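Local atomic coordinates of thermotoga maritima TmcAL (Thermotoga maritima, PDB entry 5Y0T), a protein that belongs to the HIGH nucleotidyl transferase family of the HUP clan, built round a Rossmann-like sheet, and holds adenosine-5'-rp-alpha-thio-triphosphate in the crystal. Residues D31-V36 against M62-V67; D51-A56 against E411-I416; Q335-L340 against L359-N364; F342-R347 against P418-T423. All coordinates share one frame; numbering follows the deposited sequence.

Contact 1 of 4, residues D31-V36 against M62-V67; sequences DYTIAV and MGVDVV
Ile34 and Val66 face each other in a parallel beta bridge, Ala35 and Val67 forming the next. The amide N of Ala35 donates to Val66 O over 2.9 Å, and one step back the carbonyl of Thr33 receives two amides: Asp65 N at 2.9 Å and, more weakly, Val66 N. The pairing thus begins just where the loop leaving helix 52-61 turns into strand 66-70; that helix ends in a Schellman motif at Gly63, whose positive phi (114°) takes the chain out of the helix. Strand 32-38, helix 52-61 and strand 66-70 make up a beta-alpha-beta crossover of the parallel, Rossmann-like part of the sheet of the HUP clan, with strand 3-8 flanking strand 32-38 on its other edge. Asp65 carries the polar part of the contact. Its CG lies beside its own backbone N (chi1 -60°), which turns OD1 back to the amide of Thr33; that N-H meets OD1 on the anti side at 2.8 Å, and residue 65 so grips both backbone polar atoms of Thr33. The same OD1 lies near the plane of the Tyr32 ring, 3.5 Å from Tyr32 CB, the carboxylate standing steeply to the ring. Tyr32 OH reaches away to Glu348. On the face bearing Ala35 and Val67, Val64 CG1 settles 3.9 Å from Ala35 CB, while on the opposite face Ile34 CG1 leans toward Val66 CB.

Contact 2 of 4, residues D51-A56 against E411-I416; sequences DKFARA and ERDFSI
The Phe53 ring lies between two aliphatic groups: Ile416 CB sits over the centre of one face, a CH-pi contact with the carbon 3.9 Å from the centroid and 8° off the normal, and Lys52 CG of its own helix covers the other. At the ring edge, in plane, is Asp51 OD2. Ile416 CG1 in turn lies over one face of the Arg412 guanidinium. These groups join the N-terminal turn of helix 52-61, which belongs to the Rossmann-like part of the protein, to the short helix 412-415 near the end of the chain. Asp51 is the N-cap of its helix and divides its carboxylate: OD1 accepts from Ala54 N, nearly straight, whereas OD2 forms the salt bridge with Arg412 NH2 (2.7 Å) through its syn lone pair, with a weak bond from NE beside it. A bend at chi3 (66°) brings the guanidinium round to this oxygen, and Arg412 CB is left 3.8 Å from Phe53 CE2. Lys52, extended beyond CG, passes along the ring to a second salt bridge. Lys52 NZ also has Glu69 and Thr395 as partners, and Asp413 OD2 has Arg338; between the two, Lys52 NZ meets the syn lone pair of Asp413 OD2 at 2.8 Å.

Contact 3 of 4, residues Q335-L340 against L359-N364; sequences QYIRIL and LPIVTN. With EDO (1,2-ethanediol), chain G.
Leu359 CD2 fits between the Gln335 backbone, 3.8 Å from its C, and a bound 1,2-ethanediol, while Pro360 CD presses on Gln335 O. Gln335 NE2 donates to O2 of the diol, and its OE1 is bound to Asp380. Farther along, the methyls Ile361 CG2 and Thr363 CG2 receive Ile339 CG1, at 3.7 and 3.6 Å; this CG1 lies beside its backbone N (chi1 -52°), and the Thr363 side chain runs alongside. The Ile337 and Leu359 side chains cross at about a right angle, CG1 of Ile337 against CB of Leu359. Three nearly straight bonds, with Val362 N to Ile337 O at 2.8 Å, hold strands 337-343 and 361-362 of a right-handed beta-alpha-beta crossover through helix 346-356. One water accepts from Arg338 NE and donates to Ile339 O and Thr363 O, while NH2 of the same guanidinium makes a salt bridge with Asp413. Gln335 O has no polar partner: Pro360, which brings carbon rather than an N-H, leaves a buried carbonyl without a hydrogen bond.

Contact 4 of 4, residues F342-R347 against P418-T423; sequences FTEKGR and PIFLRT
Phe342 and Phe420 meet in an offset edge-to-face pair, the edge of Phe420 toward the face of Phe342, with centroids 5.7 Å apart and planes at 74°. They stand on one face of a parallel pairing in which the C-terminal strand 419-421 lines up with the end of strand 337-343, in the mixed sheet that extends the Rossmann-like core. Phe342 holds its ring between the backbone N and the carbonyl carbon (chi1 54°), while Phe420 has CG anti to its own N; these two choices tilt the rings together and bring Phe420 CE1 to 3.5 Å from Glu344 N. The extended Arg347 crosses Phe420 at about a right angle and sets one face of its guanidinium against Phe420 CZ, NH2 at 3.5 Å, the two planes 20° apart. Backbone bonds flank the pair: Phe342 N to Ile419 O and Glu344 N to Leu421 O, both 2.9 Å. Thr343 OG1 caps the turn into helix 346-356 by accepting from Gly346 N, and its CB packs on Thr423 CG2. Glu344, fully extended, carries its carboxylate to the last modelled residue: Thr423 N donates to OE1 over 3.1 Å from above the carboxylate plane, and a water that also donates to OE1 lies 2.6 Å from it.

Contacts 1, 3 and 4 are pairings within one mixed sheet. Strand 66-70 of contact 1 runs antiparallel to strand 337-343, which contacts 3 and 4 share: Val67 O lies 2.8 Å from Leu340 N, and Asp65 O lies 2.9 Å from Thr343 N. Leu340 O, 2.9 Å from Ile419 N, ties the strands of contacts 3 and 4. Contact 2 covers this sheet through helix 52-61, which connects the two strands of contact 1, and it meets contact 3 by the salt bridge of Asp413 OD2 with Arg338 NH2 (2.8 Å). Contacts 1 and 4 are closest, centres about 10 Å apart. The side chains of Ala35 and Lys52 are about 9 and 12 Å from the bound adenosine-5'-rp-alpha-thio-triphosphate.

Contact 1 of 4, residues D31-V36 against M62-V67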
loop_
_atom_site.group_PDB
_atom_site.type_symbol
_atom_site.label_atom_id
_atom_site.label_comp_id
_atom_site.label_asym_id
_atom_site.label_seq_id
_atom_site.Cartn_x
_atom_site.Cartn_y
_atom_site.Cartn_z
ATOM N N ASP A 31 -22.042 2.476 40.085
ATOM C CA ASP A 31 -23.234 1.723 39.705
ATOM C C ASP A 31 -22.973 0.969 38.393
ATOM O O ASP A 31 -23.492 -0.123 38.184
ATOM C CB ASP A 31 -24.438 2.667 39.575
ATOM C CG ASP A 31 -24.802 3.320 40.899
ATOM O OD1 ASP A 31 -24.512 4.520 41.103
ATOM O OD2 ASP A 31 -25.339 2.613 41.755
ATOM N N TYR A 32 -22.140 1.552 37.533
ATOM C CA TYR A 32 -21.757 0.953 36.251
ATOM C C TYR A 32 -20.312 1.277 35.927
ATOM O O TYR A 32 -19.780 2.270 36.401
ATOM C CB TYR A 32 -22.647 1.460 35.097
ATOM C CG TYR A 32 -24.128 1.263 35.338
ATOM C CD1 TYR A 32 -24.768 0.079 34.952
ATOM C CD2 TYR A 32 -24.886 2.260 35.953
ATOM C CE1 TYR A 32 -26.117 -0.108 35.172
ATOM C CE2 TYR A 32 -26.234 2.077 36.186
ATOM C CZ TYR A 32 -26.839 0.893 35.790
ATOM O OH TYR A 32 -28.169 0.720 36.024
ATOM N N THR A 33 -19.705 0.451 35.080
ATOM C CA THR A 33 -18.342 0.662 34.606
ATOM C C THR A 33 -18.317 0.659 33.077
ATOM O O THR A 33 -18.815 -0.265 32.445
ATOM C CB THR A 33 -17.401 -0.429 35.140
ATOM O OG1 THR A 33 -17.375 -0.355 36.568
ATOM C CG2 THR A 33 -15.989 -0.257 34.605
ATOM N N ILE A 34 -17.738 1.706 32.507
ATOM C CA ILE A 34 -17.643 1.876 31.074
ATOM C C ILE A 34 -16.173 1.941 30.685
ATOM O O ILE A 34 -15.405 2.686 31.293
ATOM C CB ILE A 34 -18.360 3.155 30.630
ATOM C CG1 ILE A 34 -19.867 3.043 30.919
ATOM C CG2 ILE A 34 -18.099 3.426 29.157
ATOM C CD1 ILE A 34 -20.609 4.364 30.696
ATOM N N ALA A 35 -15.773 1.162 29.684
ATOM C CA ALA A 35 -14.387 1.222 29.196
ATOM C C ALA A 35 -14.343 1.829 27.806
ATOM O O ALA A 35 -15.209 1.536 26.996
ATOM C CB ALA A 35 -13.759 -0.165 29.178
ATOM N N VAL A 36 -13.363 2.694 27.553
ATOM C CA VAL A 36 -13.053 3.124 26.194
ATOM C C VAL A 36 -11.734 2.455 25.859
ATOM O O VAL A 36 -10.737 2.631 26.561
ATOM C CB VAL A 36 -12.995 4.691 26.029
ATOM C CG1 VAL A 36 -11.894 5.356 26.909
ATOM C CG2 VAL A 36 -12.827 5.077 24.549
ATOM N N MET A 62 -14.864 -9.528 32.455
ATOM C CA MET A 62 -14.030 -9.185 33.590
ATOM C C MET A 62 -14.660 -8.130 34.482
ATOM O O MET A 62 -14.078 -7.764 35.505
ATOM C CB MET A 62 -12.654 -8.725 33.113
ATOM C CG MET A 62 -11.859 -9.812 32.395
ATOM S SD MET A 62 -11.422 -11.239 33.419
ATOM C CE MET A 62 -12.754 -12.370 33.092
ATOM N N GLY A 63 -15.883 -7.715 34.153
ATOM C CA GLY A 63 -16.589 -6.717 34.953
ATOM C C GLY A 63 -16.880 -5.352 34.339
ATOM O O GLY A 63 -17.449 -4.493 35.003
ATOM N N VAL A 64 -16.535 -5.148 33.071
ATOM C CA VAL A 64 -16.999 -3.937 32.358
ATOM C C VAL A 64 -18.466 -4.102 31.869
ATOM O O VAL A 64 -18.848 -5.180 31.417
ATOM C CB VAL A 64 -16.090 -3.603 31.150
ATOM C CG1 VAL A 64 -16.647 -2.414 30.398
ATOM C CG2 VAL A 64 -14.658 -3.284 31.623
ATOM N N ASP A 65 -19.303 -3.068 32.025
ATOM C CA ASP A 65 -20.703 -3.148 31.570
ATOM C C ASP A 65 -20.870 -2.786 30.104
ATOM O O ASP A 65 -21.711 -3.361 29.421
ATOM C CB ASP A 65 -21.606 -2.238 32.398
ATOM C CG ASP A 65 -21.595 -2.616 33.872
ATOM O OD1 ASP A 65 -21.327 -1.743 34.716
ATOM O OD2 ASP A 65 -21.835 -3.794 34.177
ATOM N N VAL A 66 -20.121 -1.768 29.674
ATOM C CA VAL A 66 -20.159 -1.262 28.291
ATOM C C VAL A 66 -18.743 -0.976 27.784
ATOM O O VAL A 66 -17.959 -0.329 28.470
ATOM C CB VAL A 66 -20.982 0.043 28.179
ATOM C CG1 VAL A 66 -21.086 0.514 26.707
ATOM C CG2 VAL A 66 -22.398 -0.130 28.813
ATOM N N VAL A 67 -18.433 -1.442 26.577
ATOM C CA VAL A 67 -17.135 -1.179 25.959
ATOM C C VAL A 67 -17.332 -0.288 24.736
ATOM O O VAL A 67 -18.159 -0.590 23.881
ATOM C CB VAL A 67 -16.399 -2.467 25.504
ATOM C CG1 VAL A 67 -15.074 -2.096 24.805
ATOM C CG2 VAL A 67 -16.124 -3.395 26.698
HETATM O O HOH W 1 -23.404 -2.735 37.057
#

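Contact 2 of 4, residues D51-A56 against E411-I416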
loop_
_atom_site.group_PDB
_atom_site.type_symbol
_atom_site.label_atom_id
_atom_site.label_comp_id
_atom_site.label_asym_id
_atom_site.label_seq_id
_atom_site.Cartn_x
_atom_site.Cartn_y
_atom_site.Cartn_z
ATOM N N ASP A 51 -8.369 -9.390 18.047
ATOM C CA ASP A 51 -9.037 -8.163 17.601
ATOM C C ASP A 51 -9.953 -7.571 18.665
ATOM O O ASP A 51 -10.104 -8.118 19.757
ATOM C CB ASP A 51 -9.781 -8.383 16.261
ATOM C CG ASP A 51 -11.051 -9.215 16.373
ATOM O OD1 ASP A 51 -11.548 -9.510 17.485
ATOM O OD2 ASP A 51 -11.575 -9.571 15.291
ATOM N N LYS A 52 -10.548 -6.426 18.346
ATOM C CA LYS A 52 -11.266 -5.647 19.351
ATOM C C LYS A 52 -12.569 -6.324 19.763
ATOM O O LYS A 52 -13.054 -6.123 20.880
ATOM C CB LYS A 52 -11.546 -4.231 18.819
ATOM C CG LYS A 52 -12.507 -4.226 17.621
ATOM C CD LYS A 52 -12.472 -2.885 16.884
ATOM C CE LYS A 52 -13.410 -2.923 15.667
ATOM N NZ LYS A 52 -13.396 -1.614 14.922
ATOM N N PHE A 53 -13.132 -7.146 18.884
ATOM C CA PHE A 53 -14.373 -7.848 19.232
ATOM C C PHE A 53 -14.103 -8.917 20.296
ATOM O O PHE A 53 -14.862 -9.085 21.259
ATOM C CB PHE A 53 -14.999 -8.452 17.971
ATOM C CG PHE A 53 -15.290 -7.421 16.903
ATOM C CD1 PHE A 53 -16.264 -6.462 17.100
ATOM C CD2 PHE A 53 -14.580 -7.410 15.719
ATOM C CE1 PHE A 53 -16.526 -5.507 16.123
ATOM C CE2 PHE A 53 -14.837 -6.458 14.745
ATOM C CZ PHE A 53 -15.809 -5.515 14.951
ATOM N N ALA A 54 -12.998 -9.626 20.135
ATOM C CA ALA A 54 -12.571 -10.588 21.146
ATOM C C ALA A 54 -12.190 -9.886 22.454
ATOM O O ALA A 54 -12.577 -10.314 23.549
ATOM C CB ALA A 54 -11.399 -11.417 20.620
ATOM N N ARG A 55 -11.432 -8.804 22.356
ATOM C CA ARG A 55 -10.977 -8.140 23.577
ATOM C C ARG A 55 -12.144 -7.409 24.273
ATOM O O ARG A 55 -12.180 -7.328 25.498
ATOM C CB ARG A 55 -9.802 -7.199 23.265
ATOM C CG ARG A 55 -8.451 -7.936 23.303
ATOM C CD ARG A 55 -7.361 -7.266 22.441
ATOM N NE ARG A 55 -7.324 -5.814 22.628
ATOM C CZ ARG A 55 -7.671 -4.949 21.684
ATOM N NH1 ARG A 55 -8.041 -5.393 20.482
ATOM N NH2 ARG A 55 -7.633 -3.648 21.927
ATOM N N ALA A 56 -13.115 -6.917 23.503
ATOM C CA ALA A 56 -14.337 -6.350 24.110
ATOM C C ALA A 56 -15.082 -7.396 24.941
ATOM O O ALA A 56 -15.557 -7.123 26.056
ATOM C CB ALA A 56 -15.265 -5.778 23.033
ATOM N N GLU A 411 -16.393 -7.337 5.914
ATOM C CA GLU A 411 -16.016 -6.215 6.772
ATOM C C GLU A 411 -16.518 -6.489 8.183
ATOM O O GLU A 411 -17.714 -6.419 8.439
ATOM C CB GLU A 411 -16.585 -4.908 6.225
ATOM C CG GLU A 411 -16.084 -4.558 4.810
ATOM C CD GLU A 411 -16.494 -3.161 4.384
ATOM O OE1 GLU A 411 -15.848 -2.189 4.820
ATOM O OE2 GLU A 411 -17.473 -3.031 3.628
ATOM N N ARG A 412 -15.607 -6.796 9.098
ATOM C CA ARG A 412 -16.028 -7.206 10.436
ATOM C C ARG A 412 -16.736 -6.103 11.212
ATOM O O ARG A 412 -17.575 -6.404 12.064
ATOM C CB ARG A 412 -14.829 -7.760 11.225
ATOM C CG ARG A 412 -14.472 -9.169 10.726
ATOM C CD ARG A 412 -13.163 -9.687 11.311
ATOM N NE ARG A 412 -13.202 -9.910 12.766
ATOM C CZ ARG A 412 -13.741 -10.975 13.351
ATOM N NH1 ARG A 412 -14.361 -11.899 12.621
ATOM N NH2 ARG A 412 -13.693 -11.108 14.675
ATOM N N ASP A 413 -16.460 -4.834 10.918
ATOM C CA ASP A 413 -17.264 -3.803 11.573
ATOM C C ASP A 413 -18.746 -3.898 11.225
ATOM O O ASP A 413 -19.599 -3.490 12.003
ATOM C CB ASP A 413 -16.770 -2.425 11.221
ATOM C CG ASP A 413 -15.518 -2.088 11.954
ATOM O OD1 ASP A 413 -14.490 -1.957 11.284
ATOM O OD2 ASP A 413 -15.567 -2.011 13.205
ATOM N N PHE A 414 -19.052 -4.330 10.016
ATOM C CA PHE A 414 -20.451 -4.511 9.653
ATOM C C PHE A 414 -21.012 -5.887 9.983
ATOM O O PHE A 414 -22.202 -6.014 10.267
ATOM C CB PHE A 414 -20.635 -4.143 8.181
ATOM C CG PHE A 414 -20.256 -2.720 7.906
ATOM C CD1 PHE A 414 -21.147 -1.688 8.192
ATOM C CD2 PHE A 414 -18.982 -2.396 7.448
ATOM C CE1 PHE A 414 -20.790 -0.360 7.987
ATOM C CE2 PHE A 414 -18.618 -1.056 7.228
ATOM C CZ PHE A 414 -19.520 -0.044 7.489
ATOM N N SER A 415 -20.173 -6.912 9.941
ATOM C CA SER A 415 -20.683 -8.272 10.122
ATOM C C SER A 415 -20.822 -8.657 11.604
ATOM O O SER A 415 -21.662 -9.479 11.952
ATOM C CB SER A 415 -19.800 -9.278 9.370
ATOM O OG SER A 415 -18.545 -9.431 9.996
ATOM N N ILE A 416 -20.006 -8.058 12.469
ATOM C CA ILE A 416 -20.014 -8.382 13.899
ATOM C C ILE A 416 -20.743 -7.296 14.668
ATOM O O ILE A 416 -20.269 -6.167 14.741
ATOM C CB ILE A 416 -18.586 -8.491 14.498
ATOM C CG1 ILE A 416 -17.667 -9.415 13.675
ATOM C CG2 ILE A 416 -18.645 -8.877 16.003
ATOM C CD1 ILE A 416 -18.141 -10.840 13.513
#

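Contact 3 of 4, residues Q335-L340 against L359-N364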
loop_
_atom_site.group_PDB
_atom_site.type_symbol
_atom_site.label_atom_id
_atom_site.label_comp_id
_atom_site.label_asym_id
_atom_site.label_seq_id
_atom_site.Cartn_x
_atom_site.Cartn_y
_atom_site.Cartn_z
ATOM N N GLN A 335 -16.241 12.309 16.949
ATOM C CA GLN A 335 -17.565 12.761 16.564
ATOM C C GLN A 335 -18.654 11.720 16.852
ATOM O O GLN A 335 -19.822 11.956 16.559
ATOM C CB GLN A 335 -17.562 13.161 15.080
ATOM C CG GLN A 335 -16.587 14.320 14.784
ATOM C CD GLN A 335 -16.912 15.578 15.583
ATOM O OE1 GLN A 335 -18.005 16.117 15.468
ATOM N NE2 GLN A 335 -15.956 16.049 16.398
ATOM N N TYR A 336 -18.287 10.570 17.422
ATOM C CA TYR A 336 -19.293 9.534 17.702
ATOM C C TYR A 336 -18.834 8.665 18.865
ATOM O O TYR A 336 -17.641 8.609 19.192
ATOM C CB TYR A 336 -19.548 8.625 16.460
ATOM C CG TYR A 336 -18.243 8.117 15.880
ATOM C CD1 TYR A 336 -17.616 6.983 16.390
ATOM C CD2 TYR A 336 -17.598 8.818 14.865
ATOM C CE1 TYR A 336 -16.390 6.554 15.890
ATOM C CE2 TYR A 336 -16.384 8.396 14.365
ATOM C CZ TYR A 336 -15.786 7.267 14.860
ATOM O OH TYR A 336 -14.557 6.882 14.345
ATOM N N ILE A 337 -19.788 7.984 19.470
ATOM C CA ILE A 337 -19.485 6.967 20.452
ATOM C C ILE A 337 -19.772 5.606 19.830
ATOM O O ILE A 337 -20.927 5.285 19.561
ATOM C CB ILE A 337 -20.323 7.145 21.731
ATOM C CG1 ILE A 337 -19.970 8.478 22.409
ATOM C CG2 ILE A 337 -20.050 5.984 22.680
ATOM C CD1 ILE A 337 -21.037 8.983 23.395
ATOM N N ARG A 338 -18.730 4.807 19.615
ATOM C CA ARG A 338 -18.903 3.479 19.013
ATOM C C ARG A 338 -19.053 2.431 20.120
ATOM O O ARG A 338 -18.168 2.292 20.943
ATOM C CB ARG A 338 -17.708 3.122 18.105
ATOM C CG ARG A 338 -17.688 1.642 17.634
ATOM C CD ARG A 338 -18.614 1.403 16.432
ATOM N NE ARG A 338 -18.612 -0.009 16.019
ATOM C CZ ARG A 338 -17.702 -0.540 15.207
ATOM N NH1 ARG A 338 -16.739 0.226 14.697
ATOM N NH2 ARG A 338 -17.770 -1.826 14.879
ATOM N N ILE A 339 -20.160 1.692 20.123
ATOM C CA ILE A 339 -20.371 0.633 21.110
ATOM C C ILE A 339 -19.803 -0.669 20.569
ATOM O O ILE A 339 -20.272 -1.149 19.545
ATOM C CB ILE A 339 -21.872 0.392 21.414
ATOM C CG1 ILE A 339 -22.606 1.686 21.793
ATOM C CG2 ILE A 339 -22.044 -0.724 22.461
ATOM C CD1 ILE A 339 -21.999 2.449 22.912
ATOM N N LEU A 340 -18.759 -1.203 21.205
ATOM C CA LEU A 340 -18.235 -2.515 20.826
ATOM C C LEU A 340 -18.915 -3.668 21.553
ATOM O O LEU A 340 -18.892 -4.800 21.072
ATOM C CB LEU A 340 -16.726 -2.584 21.068
ATOM C CG LEU A 340 -15.866 -1.686 20.178
ATOM C CD1 LEU A 340 -14.432 -1.828 20.623
ATOM C CD2 LEU A 340 -16.021 -2.024 18.658
ATOM N N LEU A 359 -22.568 12.979 21.991
ATOM C CA LEU A 359 -22.183 12.524 20.652
ATOM C C LEU A 359 -23.152 11.436 20.217
ATOM O O LEU A 359 -23.681 10.726 21.069
ATOM C CB LEU A 359 -20.748 11.972 20.631
ATOM C CG LEU A 359 -19.572 12.927 20.876
ATOM C CD1 LEU A 359 -18.262 12.147 20.960
ATOM C CD2 LEU A 359 -19.523 13.956 19.752
ATOM N N PRO A 360 -23.373 11.286 18.897
ATOM C CA PRO A 360 -24.231 10.217 18.366
ATOM C C PRO A 360 -23.695 8.848 18.764
ATOM O O PRO A 360 -22.485 8.640 18.735
ATOM C CB PRO A 360 -24.148 10.411 16.842
ATOM C CG PRO A 360 -23.725 11.821 16.662
ATOM C CD PRO A 360 -22.813 12.119 17.820
ATOM N N ILE A 361 -24.582 7.939 19.142
ATOM C CA ILE A 361 -24.170 6.599 19.541
ATOM C C ILE A 361 -24.354 5.643 18.366
ATOM O O ILE A 361 -25.436 5.568 17.785
ATOM C CB ILE A 361 -24.985 6.120 20.763
ATOM C CG1 ILE A 361 -24.610 6.955 21.987
ATOM C CG2 ILE A 361 -24.753 4.640 21.034
ATOM C CD1 ILE A 361 -25.672 6.960 23.068
ATOM N N VAL A 362 -23.288 4.938 18.009
ATOM C CA VAL A 362 -23.332 3.962 16.924
ATOM C C VAL A 362 -23.289 2.559 17.520
ATOM O O VAL A 362 -22.300 2.187 18.139
ATOM C CB VAL A 362 -22.146 4.152 15.935
ATOM C CG1 VAL A 362 -22.168 3.078 14.836
ATOM C CG2 VAL A 362 -22.167 5.557 15.330
ATOM N N THR A 363 -24.374 1.806 17.374
ATOM C CA THR A 363 -24.404 0.388 17.753
ATOM C C THR A 363 -24.351 -0.429 16.470
ATOM O O THR A 363 -23.472 -1.269 16.266
ATOM C CB THR A 363 -25.663 -0.007 18.597
ATOM O OG1 THR A 363 -26.838 0.592 18.043
ATOM C CG2 THR A 363 -25.517 0.459 20.033
ATOM N N ASN A 364 -25.320 -0.177 15.610
ATOM C CA ASN A 364 -25.444 -0.887 14.353
ATOM C C ASN A 364 -24.681 -0.133 13.270
ATOM O O ASN A 364 -25.149 0.894 12.765
ATOM C CB ASN A 364 -26.933 -1.004 14.009
ATOM C CG ASN A 364 -27.217 -1.985 12.891
ATOM O OD1 ASN A 364 -26.356 -2.277 12.062
ATOM N ND2 ASN A 364 -28.463 -2.483 12.846
HETATM C C1 EDO G . -18.910 17.226 18.331
HETATM O O1 EDO G . -20.106 18.028 18.280
HETATM C C2 EDO G . -17.752 18.056 18.890
HETATM O O2 EDO G . -17.066 18.732 17.810
HETATM O O HOH W 2 -20.904 -1.266 16.950
#

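Contact 4 of 4, residues F342-R347 against P418-T423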
loop_
_atom_site.group_PDB
_atom_site.type_symbol
_atom_site.label_atom_id
_atom_site.label_comp_id
_atom_site.label_asym_id
_atom_site.label_seq_id
_atom_site.Cartn_x
_atom_site.Cartn_y
_atom_site.Cartn_z
ATOM N N PHE A 342 -21.773 -4.697 25.254
ATOM C CA PHE A 342 -22.332 -4.420 26.571
ATOM C C PHE A 342 -23.005 -5.660 27.143
ATOM O O PHE A 342 -23.350 -6.595 26.410
ATOM C CB PHE A 342 -23.318 -3.229 26.534
ATOM C CG PHE A 342 -24.439 -3.361 25.511
ATOM C CD1 PHE A 342 -24.227 -3.003 24.184
ATOM C CD2 PHE A 342 -25.707 -3.779 25.889
ATOM C CE1 PHE A 342 -25.254 -3.088 23.254
ATOM C CE2 PHE A 342 -26.751 -3.878 24.960
ATOM C CZ PHE A 342 -26.523 -3.530 23.633
ATOM N N THR A 343 -23.173 -5.680 28.461
ATOM C CA THR A 343 -23.912 -6.761 29.086
ATOM C C THR A 343 -25.389 -6.438 29.271
ATOM O O THR A 343 -25.811 -5.305 29.102
ATOM C CB THR A 343 -23.354 -7.084 30.470
ATOM O OG1 THR A 343 -23.563 -5.952 31.323
ATOM C CG2 THR A 343 -21.861 -7.405 30.386
ATOM N N GLU A 344 -26.147 -7.432 29.711
ATOM C CA GLU A 344 -27.548 -7.225 30.071
ATOM C C GLU A 344 -27.705 -6.106 31.112
ATOM O O GLU A 344 -28.603 -5.256 31.017
ATOM C CB GLU A 344 -28.145 -8.521 30.599
ATOM C CG GLU A 344 -29.602 -8.404 30.945
ATOM C CD GLU A 344 -30.195 -9.721 31.361
ATOM O OE1 GLU A 344 -29.522 -10.762 31.183
ATOM O OE2 GLU A 344 -31.335 -9.706 31.866
ATOM N N LYS A 345 -26.827 -6.111 32.104
ATOM C CA LYS A 345 -26.783 -5.036 33.091
ATOM C C LYS A 345 -26.415 -3.711 32.417
ATOM O O LYS A 345 -27.000 -2.672 32.719
ATOM C CB LYS A 345 -25.774 -5.357 34.199
ATOM C CG LYS A 345 -25.603 -4.237 35.241
ATOM C CD LYS A 345 -26.878 -4.064 36.073
ATOM C CE LYS A 345 -26.653 -3.125 37.272
ATOM N NZ LYS A 345 -27.894 -2.923 38.094
ATOM N N GLY A 346 -25.441 -3.767 31.509
ATOM C CA GLY A 346 -25.014 -2.614 30.737
ATOM C C GLY A 346 -26.119 -1.893 29.984
ATOM O O GLY A 346 -26.015 -0.679 29.748
ATOM N N ARG A 347 -27.173 -2.624 29.599
ATOM C CA ARG A 347 -28.336 -2.021 28.932
ATOM C C ARG A 347 -28.858 -0.783 29.641
ATOM O O ARG A 347 -29.245 0.201 29.003
ATOM C CB ARG A 347 -29.512 -3.004 28.855
ATOM C CG ARG A 347 -29.367 -4.157 27.873
ATOM C CD ARG A 347 -30.601 -5.069 28.046
ATOM N NE ARG A 347 -30.672 -6.125 27.043
ATOM C CZ ARG A 347 -31.415 -7.222 27.177
ATOM N NH1 ARG A 347 -32.127 -7.419 28.291
ATOM N NH2 ARG A 347 -31.441 -8.130 26.201
ATOM N N PRO A 418 -22.277 -5.456 18.199
ATOM C CA PRO A 418 -21.732 -5.337 19.558
ATOM C C PRO A 418 -21.851 -6.634 20.334
ATOM O O PRO A 418 -22.917 -7.270 20.333
ATOM C CB PRO A 418 -22.626 -4.267 20.188
ATOM C CG PRO A 418 -22.966 -3.370 19.029
ATOM C CD PRO A 418 -23.089 -4.276 17.832
ATOM N N ILE A 419 -20.769 -7.034 20.984
ATOM C CA ILE A 419 -20.823 -8.233 21.814
ATOM C C ILE A 419 -21.910 -8.072 22.871
ATOM O O ILE A 419 -22.035 -7.005 23.468
ATOM C CB ILE A 419 -19.470 -8.507 22.510
ATOM C CG1 ILE A 419 -18.320 -8.476 21.496
ATOM C CG2 ILE A 419 -19.529 -9.813 23.341
ATOM C CD1 ILE A 419 -18.552 -9.363 20.279
ATOM N N PHE A 420 -22.694 -9.122 23.107
ATOM C CA PHE A 420 -23.692 -9.070 24.186
ATOM C C PHE A 420 -23.640 -10.301 25.091
ATOM O O PHE A 420 -23.659 -11.434 24.612
ATOM C CB PHE A 420 -25.114 -8.921 23.620
ATOM C CG PHE A 420 -26.174 -8.834 24.696
ATOM C CD1 PHE A 420 -26.389 -7.640 25.377
ATOM C CD2 PHE A 420 -26.902 -9.951 25.062
ATOM C CE1 PHE A 420 -27.338 -7.564 26.401
ATOM C CE2 PHE A 420 -27.857 -9.881 26.080
ATOM C CZ PHE A 420 -28.069 -8.686 26.745
ATOM N N LEU A 421 -23.633 -10.078 26.407
ATOM C CA LEU A 421 -23.610 -11.187 27.363
ATOM C C LEU A 421 -24.743 -11.024 28.344
ATOM O O LEU A 421 -24.924 -9.936 28.890
ATOM C CB LEU A 421 -22.278 -11.242 28.125
ATOM C CG LEU A 421 -21.003 -11.305 27.292
ATOM C CD1 LEU A 421 -19.769 -11.344 28.196
ATOM C CD2 LEU A 421 -21.041 -12.520 26.392
ATOM N N ARG A 422 -25.497 -12.094 28.574
ATOM C CA ARG A 422 -26.550 -12.059 29.578
ATOM C C ARG A 422 -25.920 -12.062 30.962
ATOM O O ARG A 422 -24.802 -12.524 31.143
ATOM C CB ARG A 422 -27.501 -13.235 29.415
ATOM C CG ARG A 422 -28.197 -13.231 28.069
ATOM C CD ARG A 422 -29.274 -14.292 28.012
ATOM N NE ARG A 422 -30.345 -14.002 28.954
ATOM C CZ ARG A 422 -31.494 -14.664 28.998
ATOM N NH1 ARG A 422 -31.720 -15.654 28.145
ATOM N NH2 ARG A 422 -32.414 -14.333 29.894
ATOM N N THR A 423 -26.630 -11.518 31.938
ATOM C CA THR A 423 -26.039 -11.357 33.258
ATOM C C THR A 423 -26.674 -12.383 34.186
ATOM O O THR A 423 -26.585 -13.593 33.928
ATOM C CB THR A 423 -26.213 -9.905 33.807
ATOM O OG1 THR A 423 -27.593 -9.537 33.748
ATOM C CG2 THR A 423 -25.331 -8.839 33.011
HETATM O O HOH W 3 -30.007 -13.141 32.202
#